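Local structure of spermidine synthase (3GJY) at residues R72-G77 / R105-V110; A78-D83 / E248-N253; Q64-E69 / A100-R105; D166-A169 / T173-N176. The protein probably catalyses spermidine formation from putrescine and decarboxylated S-adenosylmethionine, a step of polyamine biosynthesis. One frame throughout, in Å; residues are numbered along the deposited sequence. Where two conformers were deposited one is given.

Contact 1: R72-G77 / R105-V110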
loop_
_atom_site.group_PDB
_atom_site.type_symbol
_atom_site.label_atom_id
_atom_site.label_comp_id
_atom_site.label_asym_id
_atom_site.label_seq_id
_atom_site.Cartn_x
_atom_site.Cartn_y
_atom_site.Cartn_z
ATOM N N ARG A 72 6.801 1.834 6.402
ATOM C CA ARG A 72 6.914 2.993 7.284
ATOM C C ARG A 72 6.377 4.252 6.591
ATOM O O ARG A 72 5.746 5.112 7.254
ATOM C CB ARG A 72 8.376 3.215 7.671
ATOM C CG ARG A 72 8.943 2.047 8.452
ATOM C CD ARG A 72 10.436 2.248 8.701
ATOM N NE ARG A 72 10.711 3.318 9.644
ATOM C CZ ARG A 72 10.845 3.136 10.958
ATOM N NH1 ARG A 72 10.710 1.928 11.512
ATOM N NH2 ARG A 72 11.102 4.172 11.729
ATOM N N TRP A 73 6.656 4.380 5.290
ATOM C CA TRP A 73 6.211 5.573 4.547
ATOM C C TRP A 73 4.698 5.613 4.400
ATOM O O TRP A 73 4.073 6.666 4.586
ATOM C CB TRP A 73 6.900 5.663 3.183
ATOM C CG TRP A 73 8.403 5.647 3.291
ATOM C CD1 TRP A 73 9.167 5.894 4.401
ATOM C CD2 TRP A 73 9.300 5.383 2.233
ATOM N NE1 TRP A 73 10.505 5.755 4.107
ATOM C CE2 TRP A 73 10.618 5.462 2.771
ATOM C CE3 TRP A 73 9.136 5.098 0.870
ATOM C CZ2 TRP A 73 11.761 5.231 1.990
ATOM C CZ3 TRP A 73 10.304 4.885 0.081
ATOM C CH2 TRP A 73 11.579 4.958 0.654
ATOM N N ILE A 74 4.103 4.457 4.073
ATOM C CA ILE A 74 2.626 4.364 4.042
ATOM C C ILE A 74 2.060 4.721 5.439
ATOM O O ILE A 74 1.094 5.491 5.546
ATOM C CB ILE A 74 2.145 2.979 3.596
ATOM C CG1 ILE A 74 2.513 2.783 2.120
ATOM C CG2 ILE A 74 0.641 2.838 3.808
ATOM C CD1 ILE A 74 2.333 1.333 1.653
ATOM N N ALA A 75 2.639 4.154 6.496
ATOM C CA ALA A 75 2.152 4.460 7.848
ATOM C C ALA A 75 2.177 5.960 8.099
ATOM O O ALA A 75 1.208 6.523 8.596
ATOM C CB ALA A 75 3.011 3.756 8.898
ATOM N N THR A 76 3.294 6.618 7.763
ATOM C CA THR A 76 3.428 8.042 8.040
ATOM C C THR A 76 2.420 8.868 7.215
ATOM O O THR A 76 1.719 9.749 7.762
ATOM C CB THR A 76 4.864 8.495 7.726
ATOM O OG1 THR A 76 5.749 7.861 8.652
ATOM C CG2 THR A 76 4.983 10.033 7.821
ATOM N N GLY A 77 2.348 8.597 5.920
ATOM C CA GLY A 77 1.470 9.408 5.070
ATOM C C GLY A 77 0.005 9.178 5.408
ATOM O O GLY A 77 -0.768 10.129 5.483
ATOM N N ARG A 105 -2.393 -5.260 10.123
ATOM C CA ARG A 105 -2.067 -5.489 11.541
ATOM C C ARG A 105 -1.580 -4.193 12.218
ATOM O O ARG A 105 -1.926 -3.886 13.373
ATOM C CB ARG A 105 -1.004 -6.591 11.583
ATOM C CG ARG A 105 -0.366 -6.890 12.953
ATOM C CD ARG A 105 0.609 -8.043 12.755
ATOM N NE ARG A 105 1.407 -8.383 13.936
ATOM C CZ ARG A 105 2.679 -8.047 14.115
ATOM N NH1 ARG A 105 3.320 -7.260 13.247
ATOM N NH2 ARG A 105 3.307 -8.529 15.172
ATOM N N TYR A 106 -0.769 -3.428 11.482
ATOM C CA TYR A 106 -0.266 -2.156 11.986
ATOM C C TYR A 106 -1.411 -1.170 12.243
ATOM O O TYR A 106 -1.549 -0.610 13.344
ATOM C CB TYR A 106 0.718 -1.586 10.945
ATOM C CG TYR A 106 1.226 -0.224 11.312
ATOM C CD1 TYR A 106 2.358 -0.072 12.124
ATOM C CD2 TYR A 106 0.581 0.919 10.869
ATOM C CE1 TYR A 106 2.823 1.190 12.478
ATOM C CE2 TYR A 106 1.014 2.196 11.238
ATOM C CZ TYR A 106 2.138 2.320 12.054
ATOM O OH TYR A 106 2.574 3.575 12.404
ATOM N N PHE A 107 -2.246 -0.954 11.207
ATOM C CA PHE A 107 -3.338 0.002 11.362
ATOM C C PHE A 107 -4.354 -0.456 12.382
ATOM O O PHE A 107 -4.976 0.367 13.057
ATOM C CB PHE A 107 -4.020 0.334 10.027
ATOM C CG PHE A 107 -3.190 1.226 9.154
ATOM C CD1 PHE A 107 -2.956 2.528 9.516
ATOM C CD2 PHE A 107 -2.554 0.719 8.038
ATOM C CE1 PHE A 107 -2.154 3.356 8.715
ATOM C CE2 PHE A 107 -1.726 1.531 7.249
ATOM C CZ PHE A 107 -1.534 2.859 7.597
ATOM N N ALA A 108 -4.552 -1.767 12.481
ATOM C CA ALA A 108 -5.494 -2.288 13.491
ATOM C C ALA A 108 -5.025 -1.941 14.919
ATOM O O ALA A 108 -5.852 -1.708 15.821
ATOM C CB ALA A 108 -5.691 -3.770 13.345
ATOM N N ASP A 109 -3.705 -1.883 15.122
ATOM C CA ASP A 109 -3.216 -1.532 16.455
ATOM C C ASP A 109 -3.216 -0.016 16.715
ATOM O O ASP A 109 -3.591 0.449 17.804
ATOM C CB ASP A 109 -1.804 -2.081 16.671
ATOM C CG ASP A 109 -1.395 -2.017 18.130
ATOM O OD1 ASP A 109 -2.019 -2.736 18.942
ATOM O OD2 ASP A 109 -0.469 -1.247 18.456
ATOM N N VAL A 110 -2.807 0.745 15.700
ATOM C CA VAL A 110 -2.801 2.210 15.810
ATOM C C VAL A 110 -4.224 2.759 16.007
ATOM O O VAL A 110 -4.437 3.683 16.813
ATOM C CB VAL A 110 -2.163 2.844 14.579
ATOM C CG1 VAL A 110 -2.295 4.385 14.588
ATOM C CG2 VAL A 110 -0.684 2.454 14.537
#
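Y106 and F107 reach from helix 102-110 to I74 and A75 of helix 69-85. Both helices belong to the Rossmann-like fold of the AdoMet-dependent methyltransferase superfamily, in which helix 102-110 follows the central strand 92-96. The segment axes approach to 11.5 Å and cross at -34°, a separation that large side chains must span. Y106 is the first residue of 105-110 to touch 72-77. Its CG is anti to the backbone N (chi1 176°), which carries the ring across to the methyl of A75. The touch falls on the hydroxyl-bearing end of the ring: A75 CB lies 3.4 Å from Y106 CE2 and 3.5 Å from Y106 OH, approaching obliquely. The phenol oxygen has its own polar partner, R79 NH1, one turn further along helix 69-85 than A75. F107 takes the other course, with CG beside the backbone N (chi1 -74°), and brings its CZ end against the backbone of I74 and A75. F107 CZ stands 4.0 Å from A75 CA, also obliquely, while I74 O meets the edge of the ring near its plane, 4.2 Å from F107 CZ. The two aromatics also pack on each other: Y106 CD2 sits 4.0 Å above the plane of the F107 ring, over its centre. Further along the first helix A78 and R79 touch F107, and N116 of strand 115-120 meets it from the sheet, so this ring is wedged between helix and sheet. One turn beyond Y106, V110 CG2 lies 3.7 Å above the Y106 ring plane, displaced toward the rim.

Contact 2: A78-D83 / E248-N253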
loop_
_atom_site.group_PDB
_atom_site.type_symbol
_atom_site.label_atom_id
_atom_site.label_comp_id
_atom_site.label_asym_id
_atom_site.label_seq_id
_atom_site.Cartn_x
_atom_site.Cartn_y
_atom_site.Cartn_z
ATOM N N ALA A 78 -0.386 7.908 5.600
ATOM C CA ALA A 78 -1.790 7.590 5.883
ATOM C C ALA A 78 -2.199 8.110 7.263
ATOM O O ALA A 78 -3.277 8.691 7.413
ATOM C CB ALA A 78 -2.064 6.074 5.773
ATOM N N ARG A 79 -1.347 7.932 8.267
ATOM C CA ARG A 79 -1.729 8.399 9.625
ATOM C C ARG A 79 -1.881 9.911 9.633
ATOM O O ARG A 79 -2.803 10.448 10.266
ATOM C CB ARG A 79 -0.717 7.986 10.697
ATOM C CG ARG A 79 -0.791 6.486 11.039
ATOM C CD ARG A 79 0.294 6.135 12.023
ATOM N NE ARG A 79 0.112 6.786 13.311
ATOM C CZ ARG A 79 0.892 6.538 14.357
ATOM N NH1 ARG A 79 1.904 5.675 14.240
ATOM N NH2 ARG A 79 0.676 7.160 15.511
ATOM N N ALA A 80 -0.989 10.618 8.933
ATOM C CA ALA A 80 -1.115 12.090 8.901
ATOM C C ALA A 80 -2.490 12.505 8.332
ATOM O O ALA A 80 -3.157 13.410 8.849
ATOM C CB ALA A 80 0.042 12.724 8.112
ATOM N N PHE A 81 -2.897 11.826 7.270
ATOM C CA PHE A 81 -4.147 12.126 6.627
ATOM C C PHE A 81 -5.335 11.729 7.514
ATOM O O PHE A 81 -6.265 12.522 7.711
ATOM C CB PHE A 81 -4.221 11.369 5.299
ATOM C CG PHE A 81 -5.446 11.712 4.477
ATOM C CD1 PHE A 81 -5.361 12.650 3.455
ATOM C CD2 PHE A 81 -6.679 11.142 4.746
ATOM C CE1 PHE A 81 -6.471 12.970 2.671
ATOM C CE2 PHE A 81 -7.805 11.489 3.982
ATOM C CZ PHE A 81 -7.676 12.413 2.958
ATOM N N ILE A 82 -5.334 10.495 8.021
ATOM C CA ILE A 82 -6.437 10.007 8.842
ATOM C C ILE A 82 -6.583 10.899 10.080
ATOM O O ILE A 82 -7.695 11.263 10.473
ATOM C CB ILE A 82 -6.182 8.527 9.262
ATOM C CG1 ILE A 82 -6.256 7.591 8.037
ATOM C CG2 ILE A 82 -7.156 8.068 10.374
ATOM C CD1 ILE A 82 -5.582 6.250 8.268
ATOM N N ASP A 83 -5.464 11.215 10.713
ATOM C CA ASP A 83 -5.519 12.022 11.932
ATOM C C ASP A 83 -6.110 13.402 11.674
ATOM O O ASP A 83 -6.817 13.947 12.523
ATOM C CB ASP A 83 -4.136 12.137 12.566
ATOM C CG ASP A 83 -3.641 10.813 13.131
ATOM O OD1 ASP A 83 -4.441 9.841 13.261
ATOM O OD2 ASP A 83 -2.437 10.767 13.439
ATOM N N GLU A 248 -7.473 18.097 0.024
ATOM C CA GLU A 248 -6.132 18.641 -0.166
ATOM C C GLU A 248 -5.084 17.968 0.713
ATOM O O GLU A 248 -5.345 17.691 1.871
ATOM C CB GLU A 248 -6.125 20.149 0.144
ATOM C CG GLU A 248 -6.939 20.951 -0.811
ATOM C CD GLU A 248 -6.802 22.421 -0.573
ATOM O OE1 GLU A 248 -5.697 22.957 -0.804
ATOM O OE2 GLU A 248 -7.808 23.028 -0.169
ATOM N N PHE A 249 -3.922 17.689 0.133
ATOM C CA PHE A 249 -2.769 17.220 0.880
ATOM C C PHE A 249 -2.006 18.401 1.449
ATOM O O PHE A 249 -2.109 19.543 0.954
ATOM C CB PHE A 249 -1.877 16.371 -0.029
ATOM C CG PHE A 249 -2.493 15.029 -0.371
ATOM C CD1 PHE A 249 -2.606 14.027 0.609
ATOM C CD2 PHE A 249 -3.050 14.810 -1.605
ATOM C CE1 PHE A 249 -3.202 12.804 0.313
ATOM C CE2 PHE A 249 -3.632 13.578 -1.908
ATOM C CZ PHE A 249 -3.732 12.595 -0.937
ATOM N N PHE A 250 -1.224 18.129 2.479
ATOM C CA PHE A 250 -0.447 19.181 3.141
ATOM C C PHE A 250 0.557 19.798 2.151
ATOM O O PHE A 250 1.082 19.133 1.242
ATOM C CB PHE A 250 0.209 18.615 4.414
ATOM C CG PHE A 250 -0.803 18.128 5.432
ATOM C CD1 PHE A 250 -1.658 19.027 6.065
ATOM C CD2 PHE A 250 -0.913 16.781 5.732
ATOM C CE1 PHE A 250 -2.604 18.583 7.006
ATOM C CE2 PHE A 250 -1.855 16.328 6.670
ATOM C CZ PHE A 250 -2.684 17.236 7.306
ATOM N N SER A 251 0.785 21.094 2.292
ATOM C CA SER A 251 1.789 21.756 1.482
ATOM C C SER A 251 3.145 21.552 2.103
ATOM O O SER A 251 3.244 21.349 3.313
ATOM C CB SER A 251 1.509 23.248 1.422
ATOM O OG SER A 251 0.418 23.511 0.565
ATOM N N SER A 252 4.174 21.621 1.269
ATOM C CA SER A 252 5.535 21.476 1.719
ATOM C C SER A 252 5.914 22.465 2.809
ATOM O O SER A 252 6.714 22.137 3.678
ATOM C CB SER A 252 6.500 21.534 0.535
ATOM O OG SER A 252 6.649 20.207 0.049
ATOM N N ASN A 253 5.355 23.659 2.827
ATOM C CA ASN A 253 5.812 24.490 3.959
ATOM C C ASN A 253 4.877 24.590 5.176
ATOM O O ASN A 253 4.800 25.609 5.870
ATOM C CB ASN A 253 6.409 25.812 3.480
ATOM C CG ASN A 253 7.890 25.678 3.129
ATOM O OD1 ASN A 253 8.271 24.987 2.169
ATOM N ND2 ASN A 253 8.736 26.336 3.915
#
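F81, F250 and F249, in that order of buried surface, carry this contact between the C-terminal half of helix 69-85 and an extended loop. F81 has CG anti to its own N (chi1 -175°), and the ring leaves the helix toward F249. Their closest atoms, F81 CD1 and F249 CE1, are 3.8 Å apart, and F81 CE1 follows at 4.0 Å from the same F249 CE1. The ring planes make an angle of 50° and the centroids lie 5.8 Å apart, an oblique aromatic pair. H85 adds an edge-to-face partner for F81 one turn on, and F249 rests in addition on H222 and A224 of strand 222-227, so the pair bridges helix and sheet. F250 works differently. Its ring runs to the helix backbone one residue before F81, presenting its edge to a carbonyl: A80 O lies in the ring plane, 3.9 Å from F250 CE2 and 4.2 Å from F250 CZ. The methyl of the same residue adds apolar packing, with A80 CB 4.3 Å from F250 CE2. I260 of helix 255-264 touches both A80 and F250, while the backbone oxygen of F250 is bonded to Y273 OH. The segments are joined by apolar and ring-edge contacts, with no hydrogen bond between them. In this way the loop after strand 238-245 packs on the helix that precedes strand 92-96, the first strand of the central sheet, at the margin of the Rossmann-like methyltransferase fold.

Contact 3: Q64-E69 / A100-R105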
loop_
_atom_site.group_PDB
_atom_site.type_symbol
_atom_site.label_atom_id
_atom_site.label_comp_id
_atom_site.label_asym_id
_atom_site.label_seq_id
_atom_site.Cartn_x
_atom_site.Cartn_y
_atom_site.Cartn_z
ATOM N N GLN A 64 3.319 -2.553 15.863
ATOM C CA GLN A 64 3.784 -1.304 15.259
ATOM C C GLN A 64 5.244 -1.327 14.781
ATOM O O GLN A 64 5.721 -0.323 14.244
ATOM C CB GLN A 64 3.492 -0.129 16.183
ATOM C CG GLN A 64 1.995 0.201 16.214
ATOM C CD GLN A 64 1.705 1.463 17.030
ATOM O OE1 GLN A 64 2.381 2.500 16.869
ATOM N NE2 GLN A 64 0.671 1.394 17.866
ATOM N N ALA A 65 5.935 -2.461 14.948
ATOM C CA ALA A 65 7.332 -2.561 14.510
ATOM C C ALA A 65 7.414 -2.953 13.048
ATOM O O ALA A 65 7.005 -4.061 12.674
ATOM C CB ALA A 65 8.097 -3.567 15.370
ATOM N N LEU A 66 7.917 -2.027 12.224
ATOM C CA LEU A 66 8.018 -2.235 10.769
ATOM C C LEU A 66 9.452 -2.121 10.313
ATOM O O LEU A 66 10.118 -1.148 10.690
ATOM C CB LEU A 66 7.187 -1.183 10.016
ATOM C CG LEU A 66 5.664 -1.136 10.324
ATOM C CD1 LEU A 66 5.028 0.119 9.696
ATOM C CD2 LEU A 66 4.943 -2.410 9.864
ATOM N N GLU A 67 9.888 -3.032 9.455
ATOM C CA GLU A 67 11.268 -2.995 8.949
ATOM C C GLU A 67 11.396 -2.625 7.487
ATOM O O GLU A 67 12.444 -2.160 7.034
ATOM C CB GLU A 67 12.059 -4.264 9.296
ATOM C CG GLU A 67 12.481 -4.202 10.758
ATOM C CD GLU A 67 13.346 -5.346 11.220
ATOM O OE1 GLU A 67 14.006 -6.012 10.384
ATOM O OE2 GLU A 67 13.352 -5.567 12.462
ATOM N N PHE A 68 10.316 -2.790 6.749
ATOM C CA PHE A 68 10.246 -2.401 5.355
ATOM C C PHE A 68 10.018 -0.911 5.260
ATOM O O PHE A 68 9.031 -0.404 5.787
ATOM C CB PHE A 68 9.123 -3.166 4.615
ATOM C CG PHE A 68 9.547 -4.542 4.183
ATOM C CD1 PHE A 68 9.751 -5.536 5.128
ATOM C CD2 PHE A 68 9.820 -4.814 2.842
ATOM C CE1 PHE A 68 10.232 -6.791 4.753
ATOM C CE2 PHE A 68 10.293 -6.081 2.452
ATOM C CZ PHE A 68 10.465 -7.077 3.417
ATOM N N GLU A 69 10.946 -0.209 4.605
ATOM C CA GLU A 69 10.870 1.254 4.538
ATOM C C GLU A 69 9.562 1.743 3.952
ATOM O O GLU A 69 8.929 2.652 4.483
ATOM C CB GLU A 69 12.050 1.845 3.738
ATOM C CG GLU A 69 13.438 1.452 4.320
ATOM C CD GLU A 69 13.731 2.076 5.668
ATOM O OE1 GLU A 69 13.147 3.123 5.998
ATOM O OE2 GLU A 69 14.562 1.511 6.419
ATOM N N ALA A 100 1.787 -10.675 4.249
ATOM C CA ALA A 100 1.519 -11.171 5.551
ATOM C C ALA A 100 0.400 -10.458 6.324
ATOM O O ALA A 100 0.328 -10.653 7.523
ATOM C CB ALA A 100 2.842 -11.159 6.399
ATOM N N CYS A 101 -0.401 -9.596 5.676
ATOM C CA CYS A 101 -1.337 -8.717 6.401
ATOM C C CYS A 101 -0.676 -7.772 7.400
ATOM O O CYS A 101 -1.326 -7.304 8.332
ATOM C CB CYS A 101 -2.411 -9.540 7.128
ATOM S SG CYS A 101 -3.466 -10.526 6.049
ATOM N N THR A 102 0.612 -7.486 7.201
ATOM C CA THR A 102 1.347 -6.690 8.176
ATOM C C THR A 102 0.881 -5.236 8.252
ATOM O O THR A 102 0.771 -4.681 9.363
ATOM C CB THR A 102 2.828 -6.806 7.882
ATOM O OG1 THR A 102 3.175 -8.209 7.940
ATOM C CG2 THR A 102 3.707 -5.932 8.840
HETATM N N MSE A 103 0.625 -4.589 7.113
HETATM C CA MSE A 103 0.095 -3.232 7.145
HETATM C C MSE A 103 -1.285 -3.182 7.851
HETATM O O MSE A 103 -1.578 -2.275 8.625
HETATM C CB MSE A 103 -0.017 -2.709 5.702
HETATM C CG MSE A 103 -0.061 -1.219 5.567
HETATM SE SE MSE A 103 1.703 -0.277 5.601
HETATM C CE MSE A 103 1.882 0.002 7.551
ATOM N N ALA A 104 -2.150 -4.158 7.546
ATOM C CA ALA A 104 -3.459 -4.263 8.200
ATOM C C ALA A 104 -3.319 -4.391 9.722
ATOM O O ALA A 104 -4.031 -3.737 10.508
ATOM C CB ALA A 104 -4.298 -5.417 7.597
ATOM N N ARG A 105 -2.393 -5.260 10.123
ATOM C CA ARG A 105 -2.067 -5.489 11.541
ATOM C C ARG A 105 -1.580 -4.193 12.218
ATOM O O ARG A 105 -1.926 -3.886 13.373
ATOM C CB ARG A 105 -1.004 -6.591 11.583
ATOM C CG ARG A 105 -0.366 -6.890 12.953
ATOM C CD ARG A 105 0.609 -8.043 12.755
ATOM N NE ARG A 105 1.407 -8.383 13.936
ATOM C CZ ARG A 105 2.679 -8.047 14.115
ATOM N NH1 ARG A 105 3.320 -7.260 13.247
ATOM N NH2 ARG A 105 3.307 -8.529 15.172
HETATM O O HOH W 1 5.966 -6.255 13.928
#
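Apolar packing of L66 on T102 and M103 makes this buried contact, which sets the loop between strand 53-59 and helix 69-85 on the first turn of helix 102-110. In the Rossmann-like methyltransferase fold the turn after the central strand 92-96 is the glycine-rich loop, which in relatives lines the cofactor pocket. Here A100 and C101 both have left-handed backbone conformations, with phi near 60°, and C101 is the N-cap; its O receives R105 N at 2.9 Å. L66 splits its two methyls between neighbouring helix residues. L66 CD2 meets T102 CG2 at 3.9 Å, the side chains sliding past each other in opposite directions. L66 CD1 meets M103 CE at 3.8 Å, the chains crossing at about a right angle. M103 is a selenomethionine with two conformers, and the contact described holds for one of them: its chain bends at chi2 and chi3, which brings the terminal methyl back to L66 although CB points away. T102 turns its hydroxyl from the leucine to S56 OG, keeping the methyl for the packing. At the far end R105 uses a salt bridge to D134, and a water links it to the loop. That water is 2.7 Å from A65 O and accepts a hydrogen bond from R105 NH1 at 2.9 Å, lying in the guanidinium plane at its edge.

Contact 4: D166-A169 / T173-N176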
loop_
_atom_site.group_PDB
_atom_site.type_symbol
_atom_site.label_atom_id
_atom_site.label_comp_id
_atom_site.label_asym_id
_atom_site.label_seq_id
_atom_site.Cartn_x
_atom_site.Cartn_y
_atom_site.Cartn_z
ATOM N N ASP A 166 -1.077 -2.599 -2.416
ATOM C CA ASP A 166 0.275 -3.149 -2.255
ATOM C C ASP A 166 0.265 -4.542 -2.821
ATOM O O ASP A 166 0.299 -5.536 -2.108
ATOM C CB ASP A 166 0.718 -3.126 -0.784
ATOM C CG ASP A 166 2.177 -3.522 -0.594
ATOM O OD1 ASP A 166 2.930 -3.390 -1.550
ATOM O OD2 ASP A 166 2.546 -3.976 0.524
ATOM N N VAL A 167 0.180 -4.588 -4.143
ATOM C CA VAL A 167 0.095 -5.843 -4.884
ATOM C C VAL A 167 1.494 -6.281 -5.340
ATOM O O VAL A 167 2.298 -5.452 -5.820
ATOM C CB VAL A 167 -0.956 -5.755 -6.059
ATOM C CG1 VAL A 167 -2.316 -5.398 -5.531
ATOM C CG2 VAL A 167 -0.582 -4.777 -7.116
ATOM N N PHE A 168 1.774 -7.577 -5.211
ATOM C CA PHE A 168 3.021 -8.171 -5.791
ATOM C C PHE A 168 4.220 -7.273 -5.509
ATOM O O PHE A 168 4.949 -6.856 -6.430
ATOM C CB PHE A 168 2.846 -8.388 -7.293
ATOM C CG PHE A 168 1.619 -9.158 -7.629
ATOM C CD1 PHE A 168 1.536 -10.519 -7.321
ATOM C CD2 PHE A 168 0.542 -8.535 -8.245
ATOM C CE1 PHE A 168 0.403 -11.254 -7.634
ATOM C CE2 PHE A 168 -0.614 -9.259 -8.566
ATOM C CZ PHE A 168 -0.677 -10.632 -8.263
ATOM N N ALA A 169 4.436 -6.986 -4.224
ATOM C CA ALA A 169 5.441 -6.009 -3.853
ATOM C C ALA A 169 6.794 -6.513 -4.284
ATOM O O ALA A 169 7.084 -7.709 -4.171
ATOM C CB ALA A 169 5.385 -5.697 -2.348
ATOM N N THR A 173 3.844 -3.024 -11.130
ATOM C CA THR A 173 2.473 -3.411 -10.809
ATOM C C THR A 173 1.762 -3.945 -12.089
ATOM O O THR A 173 1.993 -3.366 -13.143
ATOM C CB THR A 173 1.779 -2.270 -9.998
ATOM O OG1 THR A 173 0.426 -2.079 -10.404
ATOM C CG2 THR A 173 2.583 -0.932 -10.085
ATOM N N PRO A 174 0.964 -5.051 -11.998
ATOM C CA PRO A 174 0.164 -5.407 -13.196
ATOM C C PRO A 174 -0.633 -4.238 -13.728
ATOM O O PRO A 174 -1.130 -3.392 -12.956
ATOM C CB PRO A 174 -0.785 -6.487 -12.716
ATOM C CG PRO A 174 -0.099 -7.086 -11.518
ATOM C CD PRO A 174 0.674 -5.971 -10.879
ATOM N N GLN A 175 -0.769 -4.201 -15.051
ATOM C CA GLN A 175 -1.298 -3.043 -15.726
ATOM C C GLN A 175 -2.705 -2.705 -15.255
ATOM O O GLN A 175 -3.040 -1.502 -15.120
ATOM C CB GLN A 175 -1.254 -3.288 -17.247
ATOM C CG GLN A 175 -1.441 -2.022 -18.063
ATOM C CD GLN A 175 -2.871 -1.811 -18.429
ATOM O OE1 GLN A 175 -3.738 -2.563 -17.988
ATOM N NE2 GLN A 175 -3.149 -0.768 -19.221
ATOM N N ASN A 176 -3.498 -3.720 -14.924
ATOM C CA ASN A 176 -4.881 -3.473 -14.523
ATOM C C ASN A 176 -5.087 -2.827 -13.164
ATOM O O ASN A 176 -6.200 -2.461 -12.819
ATOM C CB ASN A 176 -5.803 -4.679 -14.735
ATOM C CG ASN A 176 -5.452 -5.855 -13.900
ATOM O OD1 ASN A 176 -4.436 -5.886 -13.210
ATOM N ND2 ASN A 176 -6.290 -6.901 -14.009
#
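The hydroxyl OG1 of T173 donates a weak hydrogen bond of 3.3 Å to P174 O, the oxygen of the next residue, and lies 4.4 Å from V167 CG2 across the contact. The same V167 methyl also touches the proline ring, with V167 CG2 4.1 Å from P174 CD, and the two side chains meet at a slant. F168 supplies the closest approach. F168 CD2 is 3.6 Å from P174 CG, and F168 CE2 is 3.7 Å from that same P174 CG, the side chains crossing at about a right angle and P174 CG approaching the ring obliquely. This loop follows strand 160-165, the fourth strand of the Rossmann-like methyltransferase sheet, and leads to helix 180-189; in spermidine synthases of known structure a gatekeeping loop over the active site occupies this region, so a similar role here is plausible. A left-handed backbone at F168 (phi 44°, psi 56°) turns the chain just after V167. F177 and L121 extend the packing around V167 and F168 respectively. At the start of the loop, the D166 carboxylate is held by Y70 OH at OD2 and by N199 ND2 at OD1.

From the N terminus, the loop at 64-69 comes first and helix 69-85 follows it, so contacts 3, 1 and 2 open in turn. Contact 3 closes at 100-105 and contact 1 at 105-110, sharing R105, and the two cross along the chain. Contact 2 crosses both and closes only at 248-253. Helix 69-85 thus meets helix 102-110 through its N-terminal half and the late loop near its C-terminal end. Between contacts 1 and 3, D109 OD2 and Q64 NE2 are 2.9 Å apart, a probable hydrogen bond. Contact 4 is a short loop in series after contacts 1 and 3, within the span of contact 2, about 12 Å from it at nearest atoms.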